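Local coordinates for Oxidored_FMN domain-containing protein ([Pseudomonas] geniculata N1, PDB 6L6J) that probably acts as a 6-hydroxypseudooxynicotine amine oxidase, a flavoenzyme that carries FMN and a [4Fe-4S] cluster and has ADP bound, at residues A[88-91]-A[92-96]; A[306-309]-A[310-313]; A[566-569]-A[570-574]. All coordinates share one frame; numbering follows the deposited sequence.

Contact 1 of 3, residues A[88-91]-A[92-96]; sequences RVVA and AVKEH
V90 and K94, one helical turn apart, lie side by side and point the same way, so that the lysine's aliphatic part runs along one branch of the valine. That branch is CG1, which sits anti to its backbone nitrogen (chi1 175°) and meets CD of K94 at 3.6 Å and CG of K94 at 3.8 Å. The lysine chain then bends at chi3 and chi4 (72° and 55°) and turns its amine away to a salt bridge with D165. Lysine suits this exposed edge of the helix because its methylenes can pack on a valine while its charge remains at the surface. The amide of K94 donates to V90 O over 2.7 Å, almost perfectly straight.

The other side chains make lighter contacts with the backbone of the preceding turn. CB of A92 rests near V89 O at 3.6 Å, and A92 N bonds to R88 O at 3.1 Å. V93 sets CG2 against V89 O at 3.5 Å; its amide is shared between weak bonds to the carbonyls of V89 and V90. E95 N makes a further weak bond to A91 O, and CG of E95 hangs over the centre of the H96 ring. The small side chains of A91 and A92 fit the more open side of the helix, whereas branched valines suit its buried one.

These residues lie in the C-terminal part of helix 83-94, the crossover of the beta-alpha-beta unit between strands 55-62 and 99-105 of the TIM barrel. V89 packs on L58 and V93 on V56, both in strand 55-62, V90 touches F164, and R88 leans on helix 38-51, where it forms a salt bridge with E39.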
ATOM      1  N   ARG A  88      -1.251  23.715  11.364  1.00 32.00           N
ATOM      2  CA  ARG A  88       0.123  23.590  10.819  1.00 33.50           C
ATOM      3  C   ARG A  88       0.081  22.736   9.545  1.00 35.48           C
ATOM      4  O   ARG A  88       0.817  23.071   8.599  1.00 32.45           O
ATOM      5  CB  ARG A  88       1.051  22.987  11.873  1.00 34.38           C
ATOM      6  CG  ARG A  88       1.010  23.718  13.208  1.00 33.47           C
ATOM      7  CD  ARG A  88       2.368  24.149  13.696  1.00 32.20           C
ATOM      8  NE  ARG A  88       3.065  23.112  14.437  1.00 31.41           N
ATOM      9  CZ  ARG A  88       4.227  22.569  14.086  1.00 32.14           C
ATOM     10  NH1 ARG A  88       4.832  22.931  12.971  1.00 30.31           N
ATOM     11  NH2 ARG A  88       4.782  21.647  14.857  1.00 33.71           N
ATOM     12  N   VAL A  89      -0.742  21.672   9.547  1.00 34.02           N
ATOM     13  CA  VAL A  89      -0.879  20.717   8.414  1.00 30.82           C
ATOM     14  C   VAL A  89      -1.456  21.501   7.237  1.00 33.00           C
ATOM     15  O   VAL A  89      -0.844  21.478   6.141  1.00 33.25           O
ATOM     16  CB  VAL A  89      -1.781  19.524   8.769  1.00 32.41           C
ATOM     17  CG1 VAL A  89      -1.791  18.505   7.637  1.00 31.76           C
ATOM     18  CG2 VAL A  89      -1.387  18.857  10.086  1.00 32.17           C
ATOM     19  N   VAL A  90      -2.577  22.188   7.480  1.00 31.24           N
ATOM     20  CA  VAL A  90      -3.245  23.103   6.509  1.00 29.96           C
ATOM     21  C   VAL A  90      -2.214  24.070   5.915  1.00 27.67           C
ATOM     22  O   VAL A  90      -2.184  24.212   4.679  1.00 32.38           O
ATOM     23  CB  VAL A  90      -4.415  23.855   7.176  1.00 29.84           C
ATOM     24  CG1 VAL A  90      -5.052  24.895   6.260  1.00 26.23           C
ATOM     25  CG2 VAL A  90      -5.468  22.863   7.669  1.00 30.34           C
ATOM     26  N   ALA A  91      -1.398  24.699   6.749  1.00 26.52           N
ATOM     27  CA  ALA A  91      -0.417  25.741   6.353  1.00 26.15           C
ATOM     28  C   ALA A  91       0.610  25.150   5.386  1.00 27.59           C
ATOM     29  O   ALA A  91       0.874  25.799   4.344  1.00 32.40           O
ATOM     30  CB  ALA A  91       0.248  26.341   7.559  1.00 25.40           C
ATOM     31  N   ALA A  92       1.124  23.956   5.679  1.00 27.42           N
ATOM     32  CA  ALA A  92       2.134  23.242   4.858  1.00 28.78           C
ATOM     33  C   ALA A  92       1.522  22.796   3.526  1.00 29.86           C
ATOM     34  O   ALA A  92       2.285  22.595   2.544  1.00 32.04           O
ATOM     35  CB  ALA A  92       2.693  22.066   5.622  1.00 29.92           C
ATOM     36  N   VAL A  93       0.197  22.650   3.479  1.00 29.12           N
ATOM     37  CA  VAL A  93      -0.557  22.246   2.250  1.00 27.23           C
ATOM     38  C   VAL A  93      -0.920  23.517   1.461  1.00 28.81           C
ATOM     39  O   VAL A  93      -0.473  23.627   0.284  1.00 29.47           O
ATOM     40  CB  VAL A  93      -1.773  21.357   2.598  1.00 25.26           C
ATOM     41  CG1 VAL A  93      -2.816  21.265   1.495  1.00 25.14           C
ATOM     42  CG2 VAL A  93      -1.325  19.960   2.983  1.00 26.08           C
ATOM     43  N   LYS A  94      -1.632  24.472   2.082  1.00 28.64           N
ATOM     44  CA  LYS A  94      -2.128  25.706   1.403  1.00 29.55           C
ATOM     45  C   LYS A  94      -0.954  26.555   0.889  1.00 29.66           C
ATOM     46  O   LYS A  94      -1.184  27.354  -0.013  1.00 30.70           O
ATOM     47  CB  LYS A  94      -3.051  26.505   2.328  1.00 28.38           C
ATOM     48  CG  LYS A  94      -4.399  25.857   2.602  1.00 29.29           C
ATOM     49  CD  LYS A  94      -5.443  26.759   3.232  1.00 31.78           C
ATOM     50  CE  LYS A  94      -6.020  27.805   2.295  1.00 35.75           C
ATOM     51  NZ  LYS A  94      -6.600  27.237   1.041  1.00 34.18           N
ATOM     52  N   GLU A  95       0.246  26.373   1.447  1.00 33.49           N
ATOM     53  CA  GLU A  95       1.485  27.121   1.119  1.00 34.42           C
ATOM     54  C   GLU A  95       1.781  27.031  -0.368  1.00 32.04           C
ATOM     55  O   GLU A  95       2.075  28.057  -0.943  1.00 35.42           O
ATOM     56  CB  GLU A  95       2.685  26.586   1.902  1.00 42.24           C
ATOM     57  CG  GLU A  95       4.011  27.105   1.369  1.00 50.29           C
ATOM     58  CD  GLU A  95       5.115  27.352   2.382  1.00 58.85           C
ATOM     59  OE1 GLU A  95       4.790  27.514   3.589  1.00 68.51           O
ATOM     60  OE2 GLU A  95       6.305  27.395   1.957  1.00 62.19           O
ATOM     61  N   HIS A  96       1.721  25.848  -0.971  1.00 35.22           N
ATOM     62  CA  HIS A  96       1.964  25.676  -2.436  1.00 35.18           C
ATOM     63  C   HIS A  96       0.652  25.726  -3.234  1.00 31.83           C
ATOM     64  O   HIS A  96       0.655  25.344  -4.401  1.00 30.82           O
ATOM     65  CB  HIS A  96       2.744  24.395  -2.700  1.00 37.15           C
ATOM     66  CG  HIS A  96       3.950  24.201  -1.843  1.00 37.44           C
ATOM     67  ND1 HIS A  96       5.186  24.669  -2.205  1.00 38.51           N
ATOM     68  CD2 HIS A  96       4.131  23.507  -0.697  1.00 41.42           C
ATOM     69  CE1 HIS A  96       6.085  24.314  -1.303  1.00 39.10           C
ATOM     70  NE2 HIS A  96       5.466  23.594  -0.367  1.00 41.76           N
TER

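Contact 2 of 3, residues A[306-309]-A[310-313]; sequences VSQI and RRGV
The R311 guanidinium meets S307 and Q308 at its edge: S307 OG and CB and Q308 NE2 all lie near its plane. NH1 of R311 donates to S307 OG over 3.2 Å in a fairly straight bond. The serine hydroxyl stands anti to its backbone nitrogen (chi1 -165°), which carries it to that edge. The Q308 amide is turned almost at right angles to the guanidinium, 80° between planes, and the two groups share E279: NH2 of R311 forms a salt bridge with it and NE2 of Q308 a hydrogen bond. With an alanine here instead of S307, NH1 of R311 would probably lose this partner and the guanidinium would be freer to turn about its anchor on E279. R310 runs beside V306, its CG 3.9 Å from V306 CG1.

The backbone closes the helix with a Schellman motif. V313 N reaches Q308 O at 2.9 Å, and G312 N bonds to I309 O at 3.0 Å. Glycine suits the turn because G312 has a positive phi, 75°, which residues with a side chain adopt less readily. V313 then brings CB and CG1 against Q308 OE1.

The motif ends helix 302-310 and leads into strand 316-319, the eighth of the barrel. Q308 and I309 pack on I317 of that strand, V313 lies on E279 and I282 of helix 279-282, and near the N terminus of the chain V306 touches Y6 and R310 touches I8.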
ATOM      1  N   VAL A 306      -6.535  11.376 -18.669  1.00 27.16           N
ATOM      2  CA  VAL A 306      -7.174  12.289 -19.660  1.00 28.16           C
ATOM      3  C   VAL A 306      -8.507  11.677 -20.070  1.00 27.62           C
ATOM      4  O   VAL A 306      -9.517  12.388 -20.003  1.00 27.05           O
ATOM      5  CB  VAL A 306      -6.249  12.583 -20.854  1.00 28.63           C
ATOM      6  CG1 VAL A 306      -7.016  13.098 -22.066  1.00 27.31           C
ATOM      7  CG2 VAL A 306      -5.166  13.586 -20.439  1.00 29.13           C
ATOM      8  N   SER A 307      -8.483  10.383 -20.399  1.00 31.04           N
ATOM      9  CA  SER A 307      -9.618   9.573 -20.927  1.00 28.80           C
ATOM     10  C   SER A 307     -10.749   9.525 -19.897  1.00 29.27           C
ATOM     11  O   SER A 307     -11.911   9.691 -20.278  1.00 30.76           O
ATOM     12  CB  SER A 307      -9.149   8.200 -21.294  1.00 27.63           C
ATOM     13  OG  SER A 307     -10.097   7.535 -22.090  1.00 27.92           O
ATOM     14  N   GLN A 308     -10.411   9.341 -18.627  1.00 27.91           N
ATOM     15  CA  GLN A 308     -11.414   9.273 -17.544  1.00 29.53           C
ATOM     16  C   GLN A 308     -12.275  10.538 -17.606  1.00 31.78           C
ATOM     17  O   GLN A 308     -13.502  10.420 -17.388  1.00 31.42           O
ATOM     18  CB  GLN A 308     -10.720   9.089 -16.185  1.00 29.66           C
ATOM     19  CG  GLN A 308     -10.195   7.675 -15.935  1.00 28.32           C
ATOM     20  CD  GLN A 308     -11.313   6.704 -15.664  1.00 25.14           C
ATOM     21  OE1 GLN A 308     -12.224   6.979 -14.904  1.00 26.18           O
ATOM     22  NE2 GLN A 308     -11.276   5.569 -16.315  1.00 24.11           N
ATOM     23  N   ILE A 309     -11.648  11.688 -17.902  1.00 34.21           N
ATOM     24  CA  ILE A 309     -12.298  13.043 -17.927  1.00 36.52           C
ATOM     25  C   ILE A 309     -13.110  13.236 -19.227  1.00 33.16           C
ATOM     26  O   ILE A 309     -14.312  13.570 -19.151  1.00 30.29           O
ATOM     27  CB  ILE A 309     -11.265  14.185 -17.774  1.00 37.90           C
ATOM     28  CG1 ILE A 309     -10.264  13.962 -16.623  1.00 38.99           C
ATOM     29  CG2 ILE A 309     -11.995  15.522 -17.652  1.00 34.87           C
ATOM     30  CD1 ILE A 309     -10.879  13.897 -15.230  1.00 38.09           C
ATOM     31  N   ARG A 310     -12.457  13.045 -20.367  1.00 32.94           N
ATOM     32  CA  ARG A 310     -13.036  13.214 -21.727  1.00 35.74           C
ATOM     33  C   ARG A 310     -14.303  12.362 -21.862  1.00 34.09           C
ATOM     34  O   ARG A 310     -15.281  12.888 -22.380  1.00 36.00           O
ATOM     35  CB  ARG A 310     -12.042  12.806 -22.828  1.00 39.12           C
ATOM     36  CG  ARG A 310     -10.755  13.622 -22.890  1.00 38.99           C
ATOM     37  CD  ARG A 310     -10.852  14.887 -23.715  1.00 44.08           C
ATOM     38  NE  ARG A 310      -9.527  15.469 -23.928  1.00 51.11           N
ATOM     39  CZ  ARG A 310      -9.258  16.770 -24.114  1.00 49.73           C
ATOM     40  NH1 ARG A 310     -10.226  17.680 -24.119  1.00 42.73           N
ATOM     41  NH2 ARG A 310      -7.997  17.144 -24.277  1.00 50.84           N
ATOM     42  N   ARG A 311     -14.289  11.112 -21.389  1.00 32.92           N
ATOM     43  CA  ARG A 311     -15.420  10.140 -21.543  1.00 31.80           C
ATOM     44  C   ARG A 311     -16.432  10.310 -20.395  1.00 30.53           C
ATOM     45  O   ARG A 311     -17.403   9.541 -20.350  1.00 25.71           O
ATOM     46  CB  ARG A 311     -14.888   8.708 -21.630  1.00 29.78           C
ATOM     47  CG  ARG A 311     -13.921   8.483 -22.786  1.00 32.28           C
ATOM     48  CD  ARG A 311     -13.071   7.229 -22.661  1.00 34.58           C
ATOM     49  NE  ARG A 311     -13.747   6.245 -21.818  1.00 37.79           N
ATOM     50  CZ  ARG A 311     -13.319   5.770 -20.650  1.00 34.86           C
ATOM     51  NH1 ARG A 311     -12.146   6.106 -20.142  1.00 37.00           N
ATOM     52  NH2 ARG A 311     -14.079   4.921 -19.997  1.00 35.97           N
ATOM     53  N   GLY A 312     -16.222  11.299 -19.518  1.00 29.68           N
ATOM     54  CA  GLY A 312     -17.237  11.763 -18.547  1.00 31.28           C
ATOM     55  C   GLY A 312     -17.422  10.810 -17.368  1.00 30.90           C
ATOM     56  O   GLY A 312     -18.524  10.793 -16.748  1.00 31.57           O
ATOM     57  N   VAL A 313     -16.386  10.043 -17.035  1.00 29.71           N
ATOM     58  CA  VAL A 313     -16.421   9.108 -15.871  1.00 30.86           C
ATOM     59  C   VAL A 313     -16.223   9.920 -14.579  1.00 31.26           C
ATOM     60  O   VAL A 313     -17.035   9.741 -13.635  1.00 29.07           O
ATOM     61  CB  VAL A 313     -15.367   8.006 -16.011  1.00 29.92           C
ATOM     62  CG1 VAL A 313     -15.456   7.021 -14.865  1.00 29.67           C
ATOM     63  CG2 VAL A 313     -15.474   7.302 -17.346  1.00 30.37           C
TER

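Contact 3 of 3, residues A[566-569]-A[570-574]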
ATOM      1  N   GLU A 566      -4.596  -8.799   0.689  1.00 25.34           N
ATOM      2  CA  GLU A 566      -4.604  -9.792  -0.419  1.00 25.86           C
ATOM      3  C   GLU A 566      -5.141 -11.144   0.059  1.00 26.42           C
ATOM      4  O   GLU A 566      -5.400 -11.992  -0.806  1.00 27.13           O
ATOM      5  CB  GLU A 566      -3.208  -9.950  -1.018  1.00 25.05           C
ATOM      6  CG  GLU A 566      -2.702  -8.690  -1.695  1.00 25.99           C
ATOM      7  CD  GLU A 566      -1.290  -8.830  -2.254  1.00 28.77           C
ATOM      8  OE1 GLU A 566      -0.344  -9.068  -1.453  1.00 30.25           O
ATOM      9  OE2 GLU A 566      -1.126  -8.742  -3.492  1.00 27.48           O
ATOM     10  N   MET A 567      -5.321 -11.361   1.365  1.00 29.29           N
ATOM     11  CA  MET A 567      -5.688 -12.717   1.872  1.00 30.65           C
ATOM     12  C   MET A 567      -6.958 -13.189   1.156  1.00 30.08           C
ATOM     13  O   MET A 567      -6.916 -14.268   0.545  1.00 30.18           O
ATOM     14  CB  MET A 567      -5.917 -12.781   3.386  1.00 29.87           C
ATOM     15  CG  MET A 567      -5.648 -14.197   3.915  1.00 30.25           C
ATOM     16  SD  MET A 567      -6.165 -14.554   5.610  1.00 27.80           S
ATOM     17  CE  MET A 567      -5.342 -13.212   6.467  1.00 30.28           C
ATOM     18  N   VAL A 568      -8.019 -12.381   1.189  1.00 27.57           N
ATOM     19  CA  VAL A 568      -9.350 -12.769   0.644  1.00 25.71           C
ATOM     20  C   VAL A 568      -9.227 -13.067  -0.859  1.00 25.13           C
ATOM     21  O   VAL A 568      -9.963 -13.910  -1.350  1.00 25.04           O
ATOM     22  CB  VAL A 568     -10.396 -11.683   0.945  1.00 25.99           C
ATOM     23  CG1 VAL A 568     -10.046 -10.367   0.253  1.00 27.83           C
ATOM     24  CG2 VAL A 568     -11.808 -12.119   0.583  1.00 24.89           C
ATOM     25  N   HIS A 569      -8.347 -12.375  -1.580  1.00 26.66           N
ATOM     26  CA  HIS A 569      -8.152 -12.541  -3.049  1.00 24.75           C
ATOM     27  C   HIS A 569      -7.285 -13.772  -3.322  1.00 25.93           C
ATOM     28  O   HIS A 569      -7.596 -14.486  -4.298  1.00 27.33           O
ATOM     29  CB  HIS A 569      -7.541 -11.284  -3.701  1.00 25.16           C
ATOM     30  CG  HIS A 569      -8.323 -10.052  -3.435  1.00 24.57           C
ATOM     31  ND1 HIS A 569      -9.695 -10.058  -3.407  1.00 25.44           N
ATOM     32  CD2 HIS A 569      -7.931  -8.803  -3.123  1.00 25.92           C
ATOM     33  CE1 HIS A 569     -10.127  -8.851  -3.113  1.00 26.89           C
ATOM     34  NE2 HIS A 569      -9.059  -8.063  -2.900  1.00 27.45           N
ATOM     35  N   VAL A 570      -6.234 -14.007  -2.526  1.00 25.90           N
ATOM     36  CA  VAL A 570      -5.365 -15.207  -2.691  1.00 27.37           C
ATOM     37  C   VAL A 570      -6.257 -16.441  -2.497  1.00 30.39           C
ATOM     38  O   VAL A 570      -6.285 -17.303  -3.418  1.00 30.87           O
ATOM     39  CB  VAL A 570      -4.156 -15.229  -1.741  1.00 26.65           C
ATOM     40  CG1 VAL A 570      -3.311 -16.461  -1.985  1.00 27.13           C
ATOM     41  CG2 VAL A 570      -3.280 -13.990  -1.855  1.00 28.62           C
ATOM     42  N   VAL A 571      -6.973 -16.509  -1.364  1.00 29.02           N
ATOM     43  CA  VAL A 571      -7.903 -17.625  -1.032  1.00 29.33           C
ATOM     44  C   VAL A 571      -8.867 -17.831  -2.217  1.00 28.84           C
ATOM     45  O   VAL A 571      -8.821 -18.936  -2.811  1.00 28.10           O
ATOM     46  CB  VAL A 571      -8.640 -17.390   0.303  1.00 29.41           C
ATOM     47  CG1 VAL A 571      -9.740 -18.410   0.534  1.00 31.30           C
ATOM     48  CG2 VAL A 571      -7.689 -17.380   1.480  1.00 28.64           C
ATOM     49  N   ASN A 572      -9.684 -16.830  -2.575  1.00 29.86           N
ATOM     50  CA  ASN A 572     -10.655 -16.941  -3.707  1.00 32.11           C
ATOM     51  C   ASN A 572      -9.939 -17.478  -4.950  1.00 31.74           C
ATOM     52  O   ASN A 572     -10.491 -18.359  -5.596  1.00 34.08           O
ATOM     53  CB  ASN A 572     -11.336 -15.628  -4.090  1.00 31.21           C
ATOM     54  CG  ASN A 572     -12.334 -15.168  -3.053  1.00 32.70           C
ATOM     55  OD1 ASN A 572     -12.619 -15.893  -2.114  1.00 30.67           O
ATOM     56  ND2 ASN A 572     -12.826 -13.939  -3.191  1.00 35.69           N
ATOM     57  N   SER A 573      -8.749 -16.971  -5.247  1.00 29.40           N
ATOM     58  CA  SER A 573      -7.895 -17.428  -6.368  1.00 30.39           C
ATOM     59  C   SER A 573      -7.678 -18.944  -6.279  1.00 31.10           C
ATOM     60  O   SER A 573      -7.839 -19.632  -7.302  1.00 32.11           O
ATOM     61  CB  SER A 573      -6.587 -16.682  -6.351  1.00 33.84           C
ATOM     62  OG  SER A 573      -5.755 -17.105  -7.406  1.00 38.88           O
ATOM     63  N   MET A 574      -7.333 -19.437  -5.087  1.00 32.38           N
ATOM     64  CA  MET A 574      -6.951 -20.845  -4.810  1.00 31.69           C
ATOM     65  C   MET A 574      -8.207 -21.734  -4.950  1.00 32.38           C
ATOM     66  O   MET A 574      -8.157 -22.737  -5.703  1.00 31.98           O
ATOM     67  CB  MET A 574      -6.326 -20.971  -3.406  1.00 33.13           C
ATOM     68  CG  MET A 574      -4.818 -20.604  -3.310  1.00 32.48           C
ATOM     69  SD  MET A 574      -4.108 -20.751  -1.601  1.00 31.17           S
ATOM     70  CE  MET A 574      -2.374 -20.435  -1.898  1.00 29.40           C
TER
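Four successive i to i+4 backbone bonds open helix 567-577, the first accepted by E566 just ahead of it: the amides of V570, V571, N572 and S573 reach the carbonyls of E566 (O to V570 N 2.8 Å), M567, V568 and H569.

Side chains follow the same spacing. CG2 of V570 lies 4.1 Å from CB of E566, and CG2 of V571 comes within 4.5 Å of M567 CG in a loose apolar contact. Each of these methyls lies beside its own backbone nitrogen, and that of V571 also approaches M567 O at 3.3 Å. N572, with CG anti to its carbonyl carbon (chi1 -71°), folds back beside V568 O, its CG 3.2 Å from that oxygen; the V568 carbonyl takes its bond from N572 N, which comes from above the carbonyl plane, and not from the asparagine amide. H569 turns its ring off the helix, and V568 CG1 lies 3.6 Å above one face of the H569 ring, offset toward the rim.

H569 and one oxygen of E566 have partners in the FMN-binding domain. NE2 of H569 bonds to A264 O while its ring meets W265 and F273 edge to face, a place that suits an aromatic group able to hydrogen bond. OE2 of E566 takes a salt bridge from R271 and a hydrogen bond with S269, and OE1 pairs with T564, so its carboxylate is held on both oxygens; the E566 side chain is about 9 Å from the bound iron-sulfur cluster.

Within the second alpha/beta domain the helix packs through V570 and M574 on A535 of helix 533-542, through V571 and M574 on I581 of strand 580-582, and through M567 on helix 561-564; branched, apolar V570 and V571 suit the sides facing A535 and I581.

How the contacts relate
Taken from the N terminus, the three contacts follow in series. Each is a local closure within one helix or its end, so none encloses a long loop, and none nests in or crosses another. Contact 1 lies in the helix that joins the second and third strands of the flavin-binding barrel; contact 2 ends the helix between the seventh and eighth strands, about 30 Å away between centres. Contact 3 belongs to the OYE-like second alpha/beta domain, on the opposite side of the chain's centre from contact 1, and its H569 and E566 reach residues such as A264 and R271, which follow strand 255-261 of the barrel, tying the two domains together close to the iron-sulfur cluster.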